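Local coordinates for protein taurine:2-oxoglutarate aminotransferase (Bifidobacterium kashiwanohense PV20-2, PDB 6JIX) that probably transfers the amino group of taurine to 2-oxoglutarate, using pyridoxal 5'-phosphate as its cofactor, at residues F111-G116 and N120-K125; I124-M129 and P274-F279; P349-M354 and L369-T374; E344-P349 and Q428-L433. One frame throughout, in Å; residues are numbered along the deposited sequence.

Interaction 1 (F111-G116 and N120-K125). With PLP (pyridoxal-5'-phosphate), chain G.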
loop_
_atom_site.group_PDB
_atom_site.type_symbol
_atom_site.label_atom_id
_atom_site.label_comp_id
_atom_site.label_asym_id
_atom_site.label_seq_id
_atom_site.Cartn_x
_atom_site.Cartn_y
_atom_site.Cartn_z
ATOM N N PHE A 111 -4.549 -12.490 -4.677
ATOM C CA PHE A 111 -3.276 -11.789 -4.546
ATOM C C PHE A 111 -3.438 -10.694 -3.497
ATOM O O PHE A 111 -4.077 -9.668 -3.760
ATOM C CB PHE A 111 -2.821 -11.198 -5.878
ATOM C CG PHE A 111 -1.485 -10.530 -5.792
ATOM C CD1 PHE A 111 -0.330 -11.286 -5.638
ATOM C CD2 PHE A 111 -1.386 -9.154 -5.798
ATOM C CE1 PHE A 111 0.903 -10.687 -5.539
ATOM C CE2 PHE A 111 -0.159 -8.548 -5.696
ATOM C CZ PHE A 111 0.994 -9.326 -5.562
ATOM N N PHE A 112 -2.848 -10.899 -2.319
ATOM C CA PHE A 112 -3.066 -9.984 -1.210
ATOM C C PHE A 112 -2.153 -8.767 -1.319
ATOM O O PHE A 112 -0.959 -8.881 -1.624
ATOM C CB PHE A 112 -2.847 -10.697 0.126
ATOM C CG PHE A 112 -3.968 -11.635 0.506
ATOM C CD1 PHE A 112 -5.251 -11.151 0.737
ATOM C CD2 PHE A 112 -3.738 -13.005 0.632
ATOM C CE1 PHE A 112 -6.290 -12.015 1.071
ATOM C CE2 PHE A 112 -4.767 -13.874 0.963
ATOM C CZ PHE A 112 -6.050 -13.377 1.175
ATOM N N THR A 113 -2.721 -7.601 -1.027
ATOM C CA THR A 113 -2.010 -6.332 -1.059
ATOM C C THR A 113 -2.262 -5.599 0.250
ATOM O O THR A 113 -2.820 -6.168 1.186
ATOM C CB THR A 113 -2.483 -5.476 -2.228
ATOM O OG1 THR A 113 -3.857 -5.142 -2.008
ATOM C CG2 THR A 113 -2.351 -6.240 -3.539
ATOM N N ASN A 114 -1.841 -4.352 0.336
ATOM C CA ASN A 114 -2.015 -3.576 1.551
ATOM C C ASN A 114 -3.285 -2.748 1.571
ATOM O O ASN A 114 -3.685 -2.292 2.649
ATOM C CB ASN A 114 -0.809 -2.669 1.768
ATOM C CG ASN A 114 0.371 -3.437 2.278
ATOM O OD1 ASN A 114 0.193 -4.425 2.988
ATOM N ND2 ASN A 114 1.584 -3.022 1.899
ATOM N N GLY A 115 -3.879 -2.481 0.415
ATOM C CA GLY A 115 -5.064 -1.652 0.362
ATOM C C GLY A 115 -5.690 -1.710 -1.007
ATOM O O GLY A 115 -5.449 -2.646 -1.770
ATOM N N GLY A 116 -6.473 -0.678 -1.330
ATOM C CA GLY A 116 -7.154 -0.631 -2.606
ATOM C C GLY A 116 -6.291 -0.217 -3.789
ATOM O O GLY A 116 -6.334 -0.857 -4.849
ATOM N N ASN A 120 -5.497 -2.392 -7.352
ATOM C CA ASN A 120 -5.797 -1.996 -8.725
ATOM C C ASN A 120 -4.535 -1.925 -9.575
ATOM O O ASN A 120 -4.545 -2.346 -10.740
ATOM C CB ASN A 120 -6.563 -0.678 -8.734
ATOM C CG ASN A 120 -8.006 -0.871 -8.318
ATOM O OD1 ASN A 120 -8.574 -1.930 -8.561
ATOM N ND2 ASN A 120 -8.592 0.124 -7.666
ATOM N N GLU A 121 -3.442 -1.378 -9.013
ATOM C CA GLU A 121 -2.147 -1.381 -9.698
ATOM C C GLU A 121 -1.791 -2.775 -10.174
ATOM O O GLU A 121 -1.356 -2.973 -11.311
ATOM C CB GLU A 121 -1.040 -0.873 -8.770
ATOM C CG GLU A 121 -1.231 0.515 -8.197
ATOM C CD GLU A 121 -0.413 1.552 -8.936
ATOM O OE1 GLU A 121 -0.207 2.650 -8.380
ATOM O OE2 GLU A 121 0.023 1.268 -10.079
ATOM N N ASN A 122 -1.953 -3.756 -9.299
ATOM C CA ASN A 122 -1.534 -5.101 -9.634
ATOM C C ASN A 122 -2.516 -5.760 -10.590
ATOM O O ASN A 122 -2.098 -6.488 -11.500
ATOM C CB ASN A 122 -1.360 -5.917 -8.345
ATOM C CG ASN A 122 -0.009 -5.663 -7.680
ATOM O OD1 ASN A 122 1.045 -5.817 -8.307
ATOM N ND2 ASN A 122 -0.035 -5.245 -6.416
ATOM N N ALA A 123 -3.817 -5.481 -10.431
ATOM C CA ALA A 123 -4.791 -5.999 -11.385
ATOM C C ALA A 123 -4.485 -5.499 -12.789
ATOM O O ALA A 123 -4.491 -6.276 -13.750
ATOM C CB ALA A 123 -6.209 -5.615 -10.961
ATOM N N ILE A 124 -4.180 -4.209 -12.918
ATOM C CA ILE A 124 -3.726 -3.662 -14.192
ATOM C C ILE A 124 -2.518 -4.437 -14.715
ATOM O O ILE A 124 -2.491 -4.864 -15.876
ATOM C CB ILE A 124 -3.398 -2.172 -14.036
ATOM C CG1 ILE A 124 -4.667 -1.368 -13.812
ATOM C CG2 ILE A 124 -2.593 -1.671 -15.238
ATOM C CD1 ILE A 124 -4.377 0.001 -13.259
ATOM N N LYS A 125 -1.471 -4.575 -13.882
ATOM C CA LYS A 125 -0.255 -5.249 -14.336
ATOM C C LYS A 125 -0.561 -6.653 -14.829
ATOM O O LYS A 125 -0.037 -7.088 -15.863
ATOM C CB LYS A 125 0.787 -5.314 -13.219
ATOM C CG LYS A 125 1.590 -4.045 -13.052
ATOM C CD LYS A 125 2.348 -4.020 -11.738
ATOM C CE LYS A 125 3.724 -4.639 -11.872
ATOM N NZ LYS A 125 4.313 -4.886 -10.522
HETATM N N1 PLP G . -11.164 1.995 -5.234
HETATM C C2 PLP G . -12.260 2.544 -4.703
HETATM C C2A PLP G . -13.635 2.231 -5.268
HETATM C C3 PLP G . -12.159 3.432 -3.603
HETATM O O3 PLP G . -13.275 4.019 -3.037
HETATM C C4 PLP G . -10.925 3.725 -3.068
HETATM C C4A PLP G . -10.852 4.702 -1.858
HETATM O O4A PLP G . -11.725 5.554 -1.691
HETATM C C5 PLP G . -9.781 3.112 -3.666
HETATM C C6 PLP G . -9.932 2.238 -4.752
HETATM C C5A PLP G . -8.352 3.414 -3.085
HETATM O O4P PLP G . -8.233 2.623 -1.946
HETATM P P PLP G . -7.051 2.926 -0.868
HETATM O O1P PLP G . -6.982 1.852 0.127
HETATM O O2P PLP G . -5.718 2.889 -1.503
HETATM O O3P PLP G . -7.323 4.439 -0.183
#
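Asn122 meets Phe111 where the end of strand 107-113 faces helix 116-131. Its ND2 lies 3.4 Å from Phe111 CE2, at the ring edge and in the ring plane, with amide and ring planes 74° apart; the rim is touched, not the pi face. The phenyl reaches this place because CG is anti to the backbone N (chi1 -177°). Thr113 adds its methyl CG2, 3.8 Å from the same ND2. Asn120 N donates to Gly116 O at 3.1 Å, an i to i+4 backbone bond (N-H...O angle 160°). Outward from this, Gly116 N gives PLP O1P a bond of 3.0 Å, and this chain's Ala117 N and Thr313 N of the second subunit bind the cofactor too. A CB on Gly116 would come too close to PLP O4P, consistent with glycine here. Thr113 OG1 donates to Gly115 O at 3.0 Å, bracing the turn, while Asn120 is held by Thr278, Asp252 and the carbonyl of His144. Were Asn122 cut back to an alanine, the CE2 edge of Phe111 and the Thr113 methyl would probably lose their packing partner. The chemistry implies a phosphate site whose backbone N-H groups and helix dipole would be expected to favour the anion.

Interaction 2 (I124-M129 and P274-F279)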
loop_
_atom_site.group_PDB
_atom_site.type_symbol
_atom_site.label_atom_id
_atom_site.label_comp_id
_atom_site.label_asym_id
_atom_site.label_seq_id
_atom_site.Cartn_x
_atom_site.Cartn_y
_atom_site.Cartn_z
ATOM N N ILE A 124 -4.180 -4.209 -12.918
ATOM C CA ILE A 124 -3.726 -3.662 -14.192
ATOM C C ILE A 124 -2.518 -4.437 -14.715
ATOM O O ILE A 124 -2.491 -4.864 -15.876
ATOM C CB ILE A 124 -3.398 -2.172 -14.036
ATOM C CG1 ILE A 124 -4.667 -1.368 -13.812
ATOM C CG2 ILE A 124 -2.593 -1.671 -15.238
ATOM C CD1 ILE A 124 -4.377 0.001 -13.259
ATOM N N LYS A 125 -1.471 -4.575 -13.882
ATOM C CA LYS A 125 -0.255 -5.249 -14.336
ATOM C C LYS A 125 -0.561 -6.653 -14.829
ATOM O O LYS A 125 -0.037 -7.088 -15.863
ATOM C CB LYS A 125 0.787 -5.314 -13.219
ATOM C CG LYS A 125 1.590 -4.045 -13.052
ATOM C CD LYS A 125 2.348 -4.020 -11.738
ATOM C CE LYS A 125 3.724 -4.639 -11.872
ATOM N NZ LYS A 125 4.313 -4.886 -10.522
ATOM N N MET A 126 -1.401 -7.383 -14.090
ATOM C CA MET A 126 -1.736 -8.750 -14.474
ATOM C C MET A 126 -2.513 -8.788 -15.790
ATOM O O MET A 126 -2.242 -9.635 -16.656
ATOM C CB MET A 126 -2.524 -9.415 -13.345
ATOM C CG MET A 126 -1.788 -9.452 -12.000
ATOM S SD MET A 126 -2.577 -10.568 -10.814
ATOM C CE MET A 126 -3.474 -9.454 -9.760
ATOM N N ALA A 127 -3.454 -7.854 -15.985
ATOM C CA ALA A 127 -4.218 -7.854 -17.230
ATOM C C ALA A 127 -3.307 -7.598 -18.424
ATOM O O ALA A 127 -3.443 -8.242 -19.469
ATOM C CB ALA A 127 -5.348 -6.822 -17.171
ATOM N N ARG A 128 -2.361 -6.676 -18.287
ATOM C CA ARG A 128 -1.420 -6.439 -19.378
ATOM C C ARG A 128 -0.563 -7.680 -19.641
ATOM O O ARG A 128 -0.307 -8.031 -20.801
ATOM C CB ARG A 128 -0.549 -5.218 -19.062
ATOM C CG ARG A 128 -1.132 -3.894 -19.518
ATOM C CD ARG A 128 -0.646 -2.743 -18.653
ATOM N NE ARG A 128 -1.117 -1.449 -19.145
ATOM C CZ ARG A 128 -0.787 -0.271 -18.617
ATOM N NH1 ARG A 128 0.022 -0.212 -17.562
ATOM N NH2 ARG A 128 -1.254 0.853 -19.155
ATOM N N MET A 129 -0.132 -8.371 -18.575
ATOM C CA MET A 129 0.670 -9.586 -18.733
ATOM C C MET A 129 -0.150 -10.721 -19.341
ATOM O O MET A 129 0.325 -11.428 -20.239
ATOM C CB MET A 129 1.253 -10.021 -17.387
ATOM C CG MET A 129 2.638 -9.431 -17.041
ATOM S SD MET A 129 3.258 -9.953 -15.410
ATOM C CE MET A 129 2.695 -8.617 -14.367
ATOM N N PRO A 274 -16.789 -10.999 -13.295
ATOM C CA PRO A 274 -15.582 -10.310 -13.771
ATOM C C PRO A 274 -14.363 -11.218 -13.770
ATOM O O PRO A 274 -14.238 -12.135 -12.951
ATOM C CB PRO A 274 -15.415 -9.171 -12.763
ATOM C CG PRO A 274 -16.069 -9.693 -11.508
ATOM C CD PRO A 274 -17.237 -10.493 -11.984
ATOM N N ASP A 275 -13.442 -10.951 -14.702
ATOM C CA ASP A 275 -12.237 -11.771 -14.752
ATOM C C ASP A 275 -11.374 -11.574 -13.516
ATOM O O ASP A 275 -10.672 -12.502 -13.087
ATOM C CB ASP A 275 -11.453 -11.457 -16.013
ATOM C CG ASP A 275 -12.202 -11.843 -17.242
ATOM O OD1 ASP A 275 -12.043 -13.017 -17.664
ATOM O OD2 ASP A 275 -12.960 -10.985 -17.764
ATOM N N MET A 276 -11.456 -10.394 -12.913
ATOM C CA MET A 276 -10.729 -10.057 -11.707
ATOM C C MET A 276 -11.568 -9.046 -10.956
ATOM O O MET A 276 -12.377 -8.337 -11.549
ATOM C CB MET A 276 -9.353 -9.463 -12.024
ATOM C CG MET A 276 -8.303 -10.488 -12.375
ATOM S SD MET A 276 -6.707 -9.735 -12.700
ATOM C CE MET A 276 -7.000 -8.913 -14.282
ATOM N N PHE A 277 -11.427 -9.020 -9.643
ATOM C CA PHE A 277 -11.988 -7.893 -8.924
ATOM C C PHE A 277 -11.093 -7.597 -7.734
ATOM O O PHE A 277 -10.408 -8.483 -7.205
ATOM C CB PHE A 277 -13.453 -8.115 -8.507
ATOM C CG PHE A 277 -13.674 -9.284 -7.593
ATOM C CD1 PHE A 277 -13.801 -10.564 -8.102
ATOM C CD2 PHE A 277 -13.798 -9.096 -6.215
ATOM C CE1 PHE A 277 -14.012 -11.646 -7.249
ATOM C CE2 PHE A 277 -14.005 -10.168 -5.356
ATOM C CZ PHE A 277 -14.113 -11.447 -5.871
ATOM N N THR A 278 -11.093 -6.330 -7.340
ATOM C CA THR A 278 -10.193 -5.815 -6.330
ATOM C C THR A 278 -11.002 -5.383 -5.112
ATOM O O THR A 278 -12.172 -4.991 -5.216
ATOM C CB THR A 278 -9.397 -4.647 -6.875
ATOM O OG1 THR A 278 -10.319 -3.655 -7.335
ATOM C CG2 THR A 278 -8.495 -5.089 -8.043
ATOM N N PHE A 279 -10.352 -5.459 -3.957
ATOM C CA PHE A 279 -11.003 -5.245 -2.678
ATOM C C PHE A 279 -9.964 -4.689 -1.724
ATOM O O PHE A 279 -8.760 -4.851 -1.936
ATOM C CB PHE A 279 -11.612 -6.539 -2.110
ATOM C CG PHE A 279 -10.584 -7.608 -1.794
ATOM C CD1 PHE A 279 -10.232 -8.584 -2.725
ATOM C CD2 PHE A 279 -9.958 -7.618 -0.570
ATOM C CE1 PHE A 279 -9.277 -9.547 -2.418
ATOM C CE2 PHE A 279 -9.004 -8.572 -0.266
ATOM C CZ PHE A 279 -8.668 -9.536 -1.190
#
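Met276 reaches from strand 276-279 to Ala127 and Met126 on helix 116-131, a helix-on-sheet packing within the large domain of this fold-type I aminotransferase, where the helix lies against the central seven-stranded mixed sheet. The contact across the two segments is apolar throughout: 115 Å² is buried in all, and the nearest CA atoms, those of Ala127 and Met276, stand 8.8 Å apart. Its sulfur part is the approach of Met276 SD to Met126 CB at 4.2 Å. The flanks are also mostly hydrophobic, with Val293 and Phe303 against Met126, Val295 and Ile299 against Met276, and Leu248 against Ala127; Met20 of the second subunit packs on Met126. Backbone hydrogen bonding belongs to the sheet itself, where Met276 pairs with Met249 and Cys251. The methyl part depends on the shape of the Met276 chain, extended at chi2 (-179°) and bent at chi3 (-71°), which turns CE onto the helix, 3.9 Å from Ala127 CB and 4.1 Å from Ala127 N.

Interaction 3 (P349-M354 and L369-T374)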
loop_
_atom_site.group_PDB
_atom_site.type_symbol
_atom_site.label_atom_id
_atom_site.label_comp_id
_atom_site.label_asym_id
_atom_site.label_seq_id
_atom_site.Cartn_x
_atom_site.Cartn_y
_atom_site.Cartn_z
ATOM N N PRO A 349 -36.595 3.989 1.503
ATOM C CA PRO A 349 -37.801 4.827 1.584
ATOM C C PRO A 349 -37.585 6.146 2.306
ATOM O O PRO A 349 -38.177 7.164 1.924
ATOM C CB PRO A 349 -38.786 3.935 2.346
ATOM C CG PRO A 349 -38.250 2.535 2.160
ATOM C CD PRO A 349 -36.785 2.688 2.168
ATOM N N PHE A 350 -36.737 6.185 3.326
ATOM C CA PHE A 350 -36.503 7.457 3.997
ATOM C C PHE A 350 -35.852 8.458 3.052
ATOM O O PHE A 350 -36.243 9.632 3.008
ATOM C CB PHE A 350 -35.645 7.274 5.249
ATOM C CG PHE A 350 -35.249 8.584 5.885
ATOM C CD1 PHE A 350 -36.136 9.266 6.706
ATOM C CD2 PHE A 350 -33.999 9.155 5.625
ATOM C CE1 PHE A 350 -35.783 10.482 7.272
ATOM C CE2 PHE A 350 -33.636 10.372 6.192
ATOM C CZ PHE A 350 -34.526 11.041 7.013
ATOM N N LEU A 351 -34.833 8.020 2.300
ATOM C CA LEU A 351 -34.156 8.935 1.385
ATOM C C LEU A 351 -35.070 9.323 0.223
ATOM O O LEU A 351 -35.080 10.484 -0.203
ATOM C CB LEU A 351 -32.861 8.305 0.860
ATOM C CG LEU A 351 -31.743 7.949 1.841
ATOM C CD1 LEU A 351 -30.803 6.956 1.180
ATOM C CD2 LEU A 351 -31.000 9.183 2.332
ATOM N N GLU A 352 -35.825 8.356 -0.318
ATOM C CA GLU A 352 -36.815 8.670 -1.342
ATOM C C GLU A 352 -37.789 9.735 -0.855
ATOM O O GLU A 352 -38.158 10.647 -1.603
ATOM C CB GLU A 352 -37.566 7.406 -1.750
ATOM C CG GLU A 352 -36.792 6.541 -2.716
ATOM C CD GLU A 352 -37.477 5.216 -3.019
ATOM O OE1 GLU A 352 -36.802 4.303 -3.544
ATOM O OE2 GLU A 352 -38.688 5.083 -2.747
ATOM N N SER A 353 -38.216 9.630 0.401
ATOM C CA SER A 353 -39.090 10.623 1.000
ATOM C C SER A 353 -38.382 11.947 1.264
ATOM O O SER A 353 -39.047 12.978 1.418
ATOM C CB SER A 353 -39.646 10.072 2.298
ATOM O OG SER A 353 -38.648 10.162 3.281
ATOM N N MET A 354 -37.053 11.949 1.340
ATOM C CA MET A 354 -36.349 13.225 1.391
ATOM C C MET A 354 -36.411 13.941 0.048
ATOM O O MET A 354 -36.355 15.176 0.010
ATOM C CB MET A 354 -34.902 13.013 1.829
ATOM C CG MET A 354 -34.747 12.561 3.284
ATOM S SD MET A 354 -35.270 13.787 4.516
ATOM C CE MET A 354 -36.865 13.096 4.968
ATOM N N LEU A 369 -26.932 -0.775 2.293
ATOM C CA LEU A 369 -26.583 0.403 3.069
ATOM C C LEU A 369 -25.556 1.252 2.314
ATOM O O LEU A 369 -24.632 1.809 2.901
ATOM C CB LEU A 369 -26.104 -0.001 4.462
ATOM C CG LEU A 369 -27.237 -0.584 5.322
ATOM C CD1 LEU A 369 -26.723 -1.211 6.605
ATOM C CD2 LEU A 369 -28.265 0.487 5.630
ATOM N N PHE A 370 -25.723 1.333 0.990
ATOM C CA PHE A 370 -24.869 2.080 0.061
ATOM C C PHE A 370 -25.761 3.115 -0.635
ATOM O O PHE A 370 -26.492 2.784 -1.579
ATOM C CB PHE A 370 -24.224 1.119 -0.941
ATOM C CG PHE A 370 -22.955 1.628 -1.566
ATOM C CD1 PHE A 370 -22.057 2.409 -0.843
ATOM C CD2 PHE A 370 -22.642 1.302 -2.881
ATOM C CE1 PHE A 370 -20.869 2.868 -1.436
ATOM C CE2 PHE A 370 -21.462 1.758 -3.476
ATOM C CZ PHE A 370 -20.576 2.542 -2.753
ATOM N N SER A 371 -25.683 4.374 -0.209
ATOM C CA SER A 371 -26.710 5.338 -0.582
ATOM C C SER A 371 -26.128 6.740 -0.638
ATOM O O SER A 371 -25.107 7.031 -0.008
ATOM C CB SER A 371 -27.878 5.306 0.416
ATOM O OG SER A 371 -27.609 6.152 1.527
ATOM N N ALA A 372 -26.808 7.612 -1.387
ATOM C CA ALA A 372 -26.386 8.998 -1.543
ATOM C C ALA A 372 -27.558 9.863 -1.998
ATOM O O ALA A 372 -28.485 9.392 -2.665
ATOM C CB ALA A 372 -25.228 9.124 -2.543
ATOM N N LEU A 373 -27.487 11.142 -1.650
ATOM C CA LEU A 373 -28.428 12.150 -2.108
ATOM C C LEU A 373 -27.718 13.139 -3.027
ATOM O O LEU A 373 -26.611 13.607 -2.713
ATOM C CB LEU A 373 -29.041 12.891 -0.925
ATOM C CG LEU A 373 -29.813 12.032 0.082
ATOM C CD1 LEU A 373 -30.383 12.915 1.194
ATOM C CD2 LEU A 373 -30.906 11.196 -0.589
ATOM N N THR A 374 -28.346 13.451 -4.165
ATOM C CA THR A 374 -27.879 14.542 -5.012
ATOM C C THR A 374 -28.514 15.845 -4.538
ATOM O O THR A 374 -29.741 16.001 -4.578
ATOM C CB THR A 374 -28.188 14.292 -6.482
ATOM O OG1 THR A 374 -27.558 13.075 -6.907
ATOM C CG2 THR A 374 -27.638 15.439 -7.292
#
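Leu351 projects from helix 336-357 onto strand 370-376, and almost the whole contact is made by this one side chain. Its CB is 3.8 Å from Leu373 CD2, and CG is 4.1 Å from that same methyl. There the chain forks. CD2 continues along Leu373, with Leu373 CD2 at 3.5 Å and Leu373 CG at 3.8 Å, the two leucines crossing obliquely. CD1 lies 3.3 Å from Ser371 OG and 3.4 Å from Ser371 CB, two residues back along the strand and on the same side. With CG anti to the carbonyl carbon (chi1 -62°), one methyl is set over each of these strand residues. Ala364 of strand 361-367 and Ile418 of strand 415-418 also touch Leu351, which therefore sits over all three strands of the C-terminal antiparallel sheet. With only a methyl in place of the Leu351 side chain, as in an alanine, a gap is likely to open between helix and sheet, uncovering the Leu373 methyl and the Ser371 side chain. Ser371 OG has its polar partner in Ile418 O, a hydrogen bond to the adjacent strand. Chemically, then, the seam is apolar: the buried hydroxyl is satisfied inside the sheet, and the helix supplies only hydrocarbon to it.

Interaction 4 (E344-P349 and Q428-L433)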
loop_
_atom_site.group_PDB
_atom_site.type_symbol
_atom_site.label_atom_id
_atom_site.label_comp_id
_atom_site.label_asym_id
_atom_site.label_seq_id
_atom_site.Cartn_x
_atom_site.Cartn_y
_atom_site.Cartn_z
ATOM N N GLU A 344 -31.961 -1.937 4.232
ATOM C CA GLU A 344 -32.235 -1.182 3.016
ATOM C C GLU A 344 -33.686 -0.738 2.997
ATOM O O GLU A 344 -34.002 0.383 2.569
ATOM C CB GLU A 344 -31.916 -2.009 1.767
ATOM C CG GLU A 344 -32.292 -1.289 0.472
ATOM C CD GLU A 344 -32.173 -2.173 -0.758
ATOM O OE1 GLU A 344 -31.045 -2.366 -1.254
ATOM O OE2 GLU A 344 -33.205 -2.682 -1.239
ATOM N N GLY A 345 -34.578 -1.607 3.483
ATOM C CA GLY A 345 -36.004 -1.348 3.559
ATOM C C GLY A 345 -36.377 -0.199 4.465
ATOM O O GLY A 345 -37.532 0.241 4.440
ATOM N N ILE A 346 -35.454 0.256 5.301
ATOM C CA ILE A 346 -35.644 1.460 6.096
ATOM C C ILE A 346 -35.011 2.664 5.424
ATOM O O ILE A 346 -35.640 3.712 5.293
ATOM C CB ILE A 346 -35.062 1.261 7.513
ATOM C CG1 ILE A 346 -35.657 0.035 8.197
ATOM C CG2 ILE A 346 -35.236 2.513 8.345
ATOM C CD1 ILE A 346 -35.362 0.006 9.662
ATOM N N LEU A 347 -33.770 2.512 4.959
ATOM C CA LEU A 347 -33.005 3.661 4.490
ATOM C C LEU A 347 -33.524 4.156 3.139
ATOM O O LEU A 347 -33.755 5.357 2.959
ATOM C CB LEU A 347 -31.516 3.301 4.433
ATOM C CG LEU A 347 -30.548 4.318 3.828
ATOM C CD1 LEU A 347 -30.348 5.488 4.759
ATOM C CD2 LEU A 347 -29.228 3.654 3.529
ATOM N N LYS A 348 -33.751 3.241 2.187
ATOM C CA LYS A 348 -34.209 3.642 0.856
ATOM C C LYS A 348 -35.493 4.469 0.905
ATOM O O LYS A 348 -35.505 5.594 0.371
ATOM C CB LYS A 348 -34.356 2.398 -0.022
ATOM C CG LYS A 348 -34.619 2.702 -1.480
ATOM C CD LYS A 348 -34.349 1.476 -2.329
ATOM C CE LYS A 348 -34.531 1.787 -3.808
ATOM N NZ LYS A 348 -35.925 1.585 -4.283
ATOM N N PRO A 349 -36.595 3.989 1.503
ATOM C CA PRO A 349 -37.801 4.827 1.584
ATOM C C PRO A 349 -37.585 6.146 2.306
ATOM O O PRO A 349 -38.177 7.164 1.924
ATOM C CB PRO A 349 -38.786 3.935 2.346
ATOM C CG PRO A 349 -38.250 2.535 2.160
ATOM C CD PRO A 349 -36.785 2.688 2.168
ATOM N N GLN A 428 -31.441 2.312 15.637
ATOM C CA GLN A 428 -30.390 3.296 15.445
ATOM C C GLN A 428 -30.667 4.159 14.219
ATOM O O GLN A 428 -30.547 5.389 14.268
ATOM C CB GLN A 428 -29.053 2.574 15.334
ATOM C CG GLN A 428 -28.442 2.229 16.678
ATOM C CD GLN A 428 -27.268 1.269 16.552
ATOM O OE1 GLN A 428 -27.343 0.274 15.817
ATOM N NE2 GLN A 428 -26.174 1.565 17.262
ATOM N N LEU A 429 -31.020 3.531 13.098
ATOM C CA LEU A 429 -31.434 4.301 11.929
ATOM C C LEU A 429 -32.518 5.304 12.312
ATOM O O LEU A 429 -32.429 6.498 11.990
ATOM C CB LEU A 429 -31.923 3.357 10.826
ATOM C CG LEU A 429 -30.814 2.597 10.083
ATOM C CD1 LEU A 429 -31.403 1.601 9.105
ATOM C CD2 LEU A 429 -29.885 3.563 9.380
ATOM N N GLU A 430 -33.544 4.836 13.032
ATOM C CA GLU A 430 -34.652 5.707 13.417
ATOM C C GLU A 430 -34.216 6.852 14.318
ATOM O O GLU A 430 -34.979 7.805 14.495
ATOM C CB GLU A 430 -35.763 4.897 14.087
ATOM C CG GLU A 430 -36.840 4.448 13.093
ATOM C CD GLU A 430 -37.166 2.967 13.210
ATOM O OE1 GLU A 430 -37.194 2.451 14.360
ATOM O OE2 GLU A 430 -37.387 2.326 12.149
ATOM N N GLU A 431 -33.026 6.774 14.910
ATOM C CA GLU A 431 -32.513 7.853 15.743
ATOM C C GLU A 431 -31.644 8.828 14.976
ATOM O O GLU A 431 -31.551 9.994 15.368
ATOM C CB GLU A 431 -31.662 7.314 16.906
ATOM C CG GLU A 431 -32.166 6.055 17.604
ATOM C CD GLU A 431 -31.293 5.688 18.799
ATOM O OE1 GLU A 431 -30.048 5.723 18.633
ATOM O OE2 GLU A 431 -31.854 5.387 19.891
ATOM N N GLU A 432 -30.966 8.364 13.925
ATOM C CA GLU A 432 -29.995 9.192 13.213
ATOM C C GLU A 432 -30.594 9.922 12.029
ATOM O O GLU A 432 -30.278 11.098 11.815
ATOM C CB GLU A 432 -28.821 8.341 12.722
ATOM C CG GLU A 432 -27.967 7.764 13.836
ATOM C CD GLU A 432 -27.481 8.812 14.825
ATOM O OE1 GLU A 432 -27.235 9.995 14.438
ATOM O OE2 GLU A 432 -27.358 8.428 16.009
ATOM N N LEU A 433 -31.445 9.240 11.257
ATOM C CA LEU A 433 -31.980 9.834 10.035
ATOM C C LEU A 433 -32.689 11.159 10.276
ATOM O O LEU A 433 -32.514 12.073 9.455
ATOM C CB LEU A 433 -32.908 8.831 9.339
ATOM C CG LEU A 433 -32.093 7.672 8.764
ATOM C CD1 LEU A 433 -32.956 6.696 7.992
ATOM C CD2 LEU A 433 -30.943 8.203 7.889
#
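Ile346 and Leu347 of helix 336-357 pack against Leu429 and Leu433 of helix 426-447, a nearly parallel helix pair in the C-terminal part of this class-III aminotransferase. The short segments run in the same direction, 17° apart. Their axes approach to 10.7 Å, so the gap is bridged by side chains and not by backbone.

Apolar contacts dominate. Ile346 CB and CG2 each lie 4.0 Å from Leu429 CD1, and the two side chains cross at a slant, the leucine methyl resting against the branch point of the isoleucine. On the next residue, Leu347 CD1 meets CD2 of Leu433, one turn after Leu429, at 4.2 Å, with these side chains at about a right angle. Leu347 has CG anti to its own N (chi1 174°), which carries its methyls to the flank of the helix; there it also packs on Leu369 and Cys366. Phe350 against Leu433 and Met343 against Leu429 extend the interface along helix 336-357, and Ile424, from a loop, also touches Leu429.

Polar groups lie around this apolar strip. Glu432 turns instead to Thr50, while Lys348 pairs with Glu352 along its own helix. At the exposed margin the Glu430 chain bends at chi2 (131°), bringing carboxylate OE2 to 4.0 Å from the Ile346 methyl CD1.

From the N terminus, interaction 1 closes the short turn from strand 107-113 into helix 116-131. Interaction 2 starts on the same helix, sharing Ile124 and Lys125, and closes a much longer loop, of 144 residues, onward to strand 276-279; the two touch where Ala123 CB meets Thr278 CG2 at 3.7 Å, tying the cofactor-binding helix to the central sheet. Both also reach the second subunit. The remaining contacts follow in series on the opposite side of the chain's centre, with about 32 Å between the centres of interactions 2 and 3. There interaction 3 nests within the loop closed by interaction 4; helix 336-357 serves both, joining the three-stranded sheet to helix 426-447.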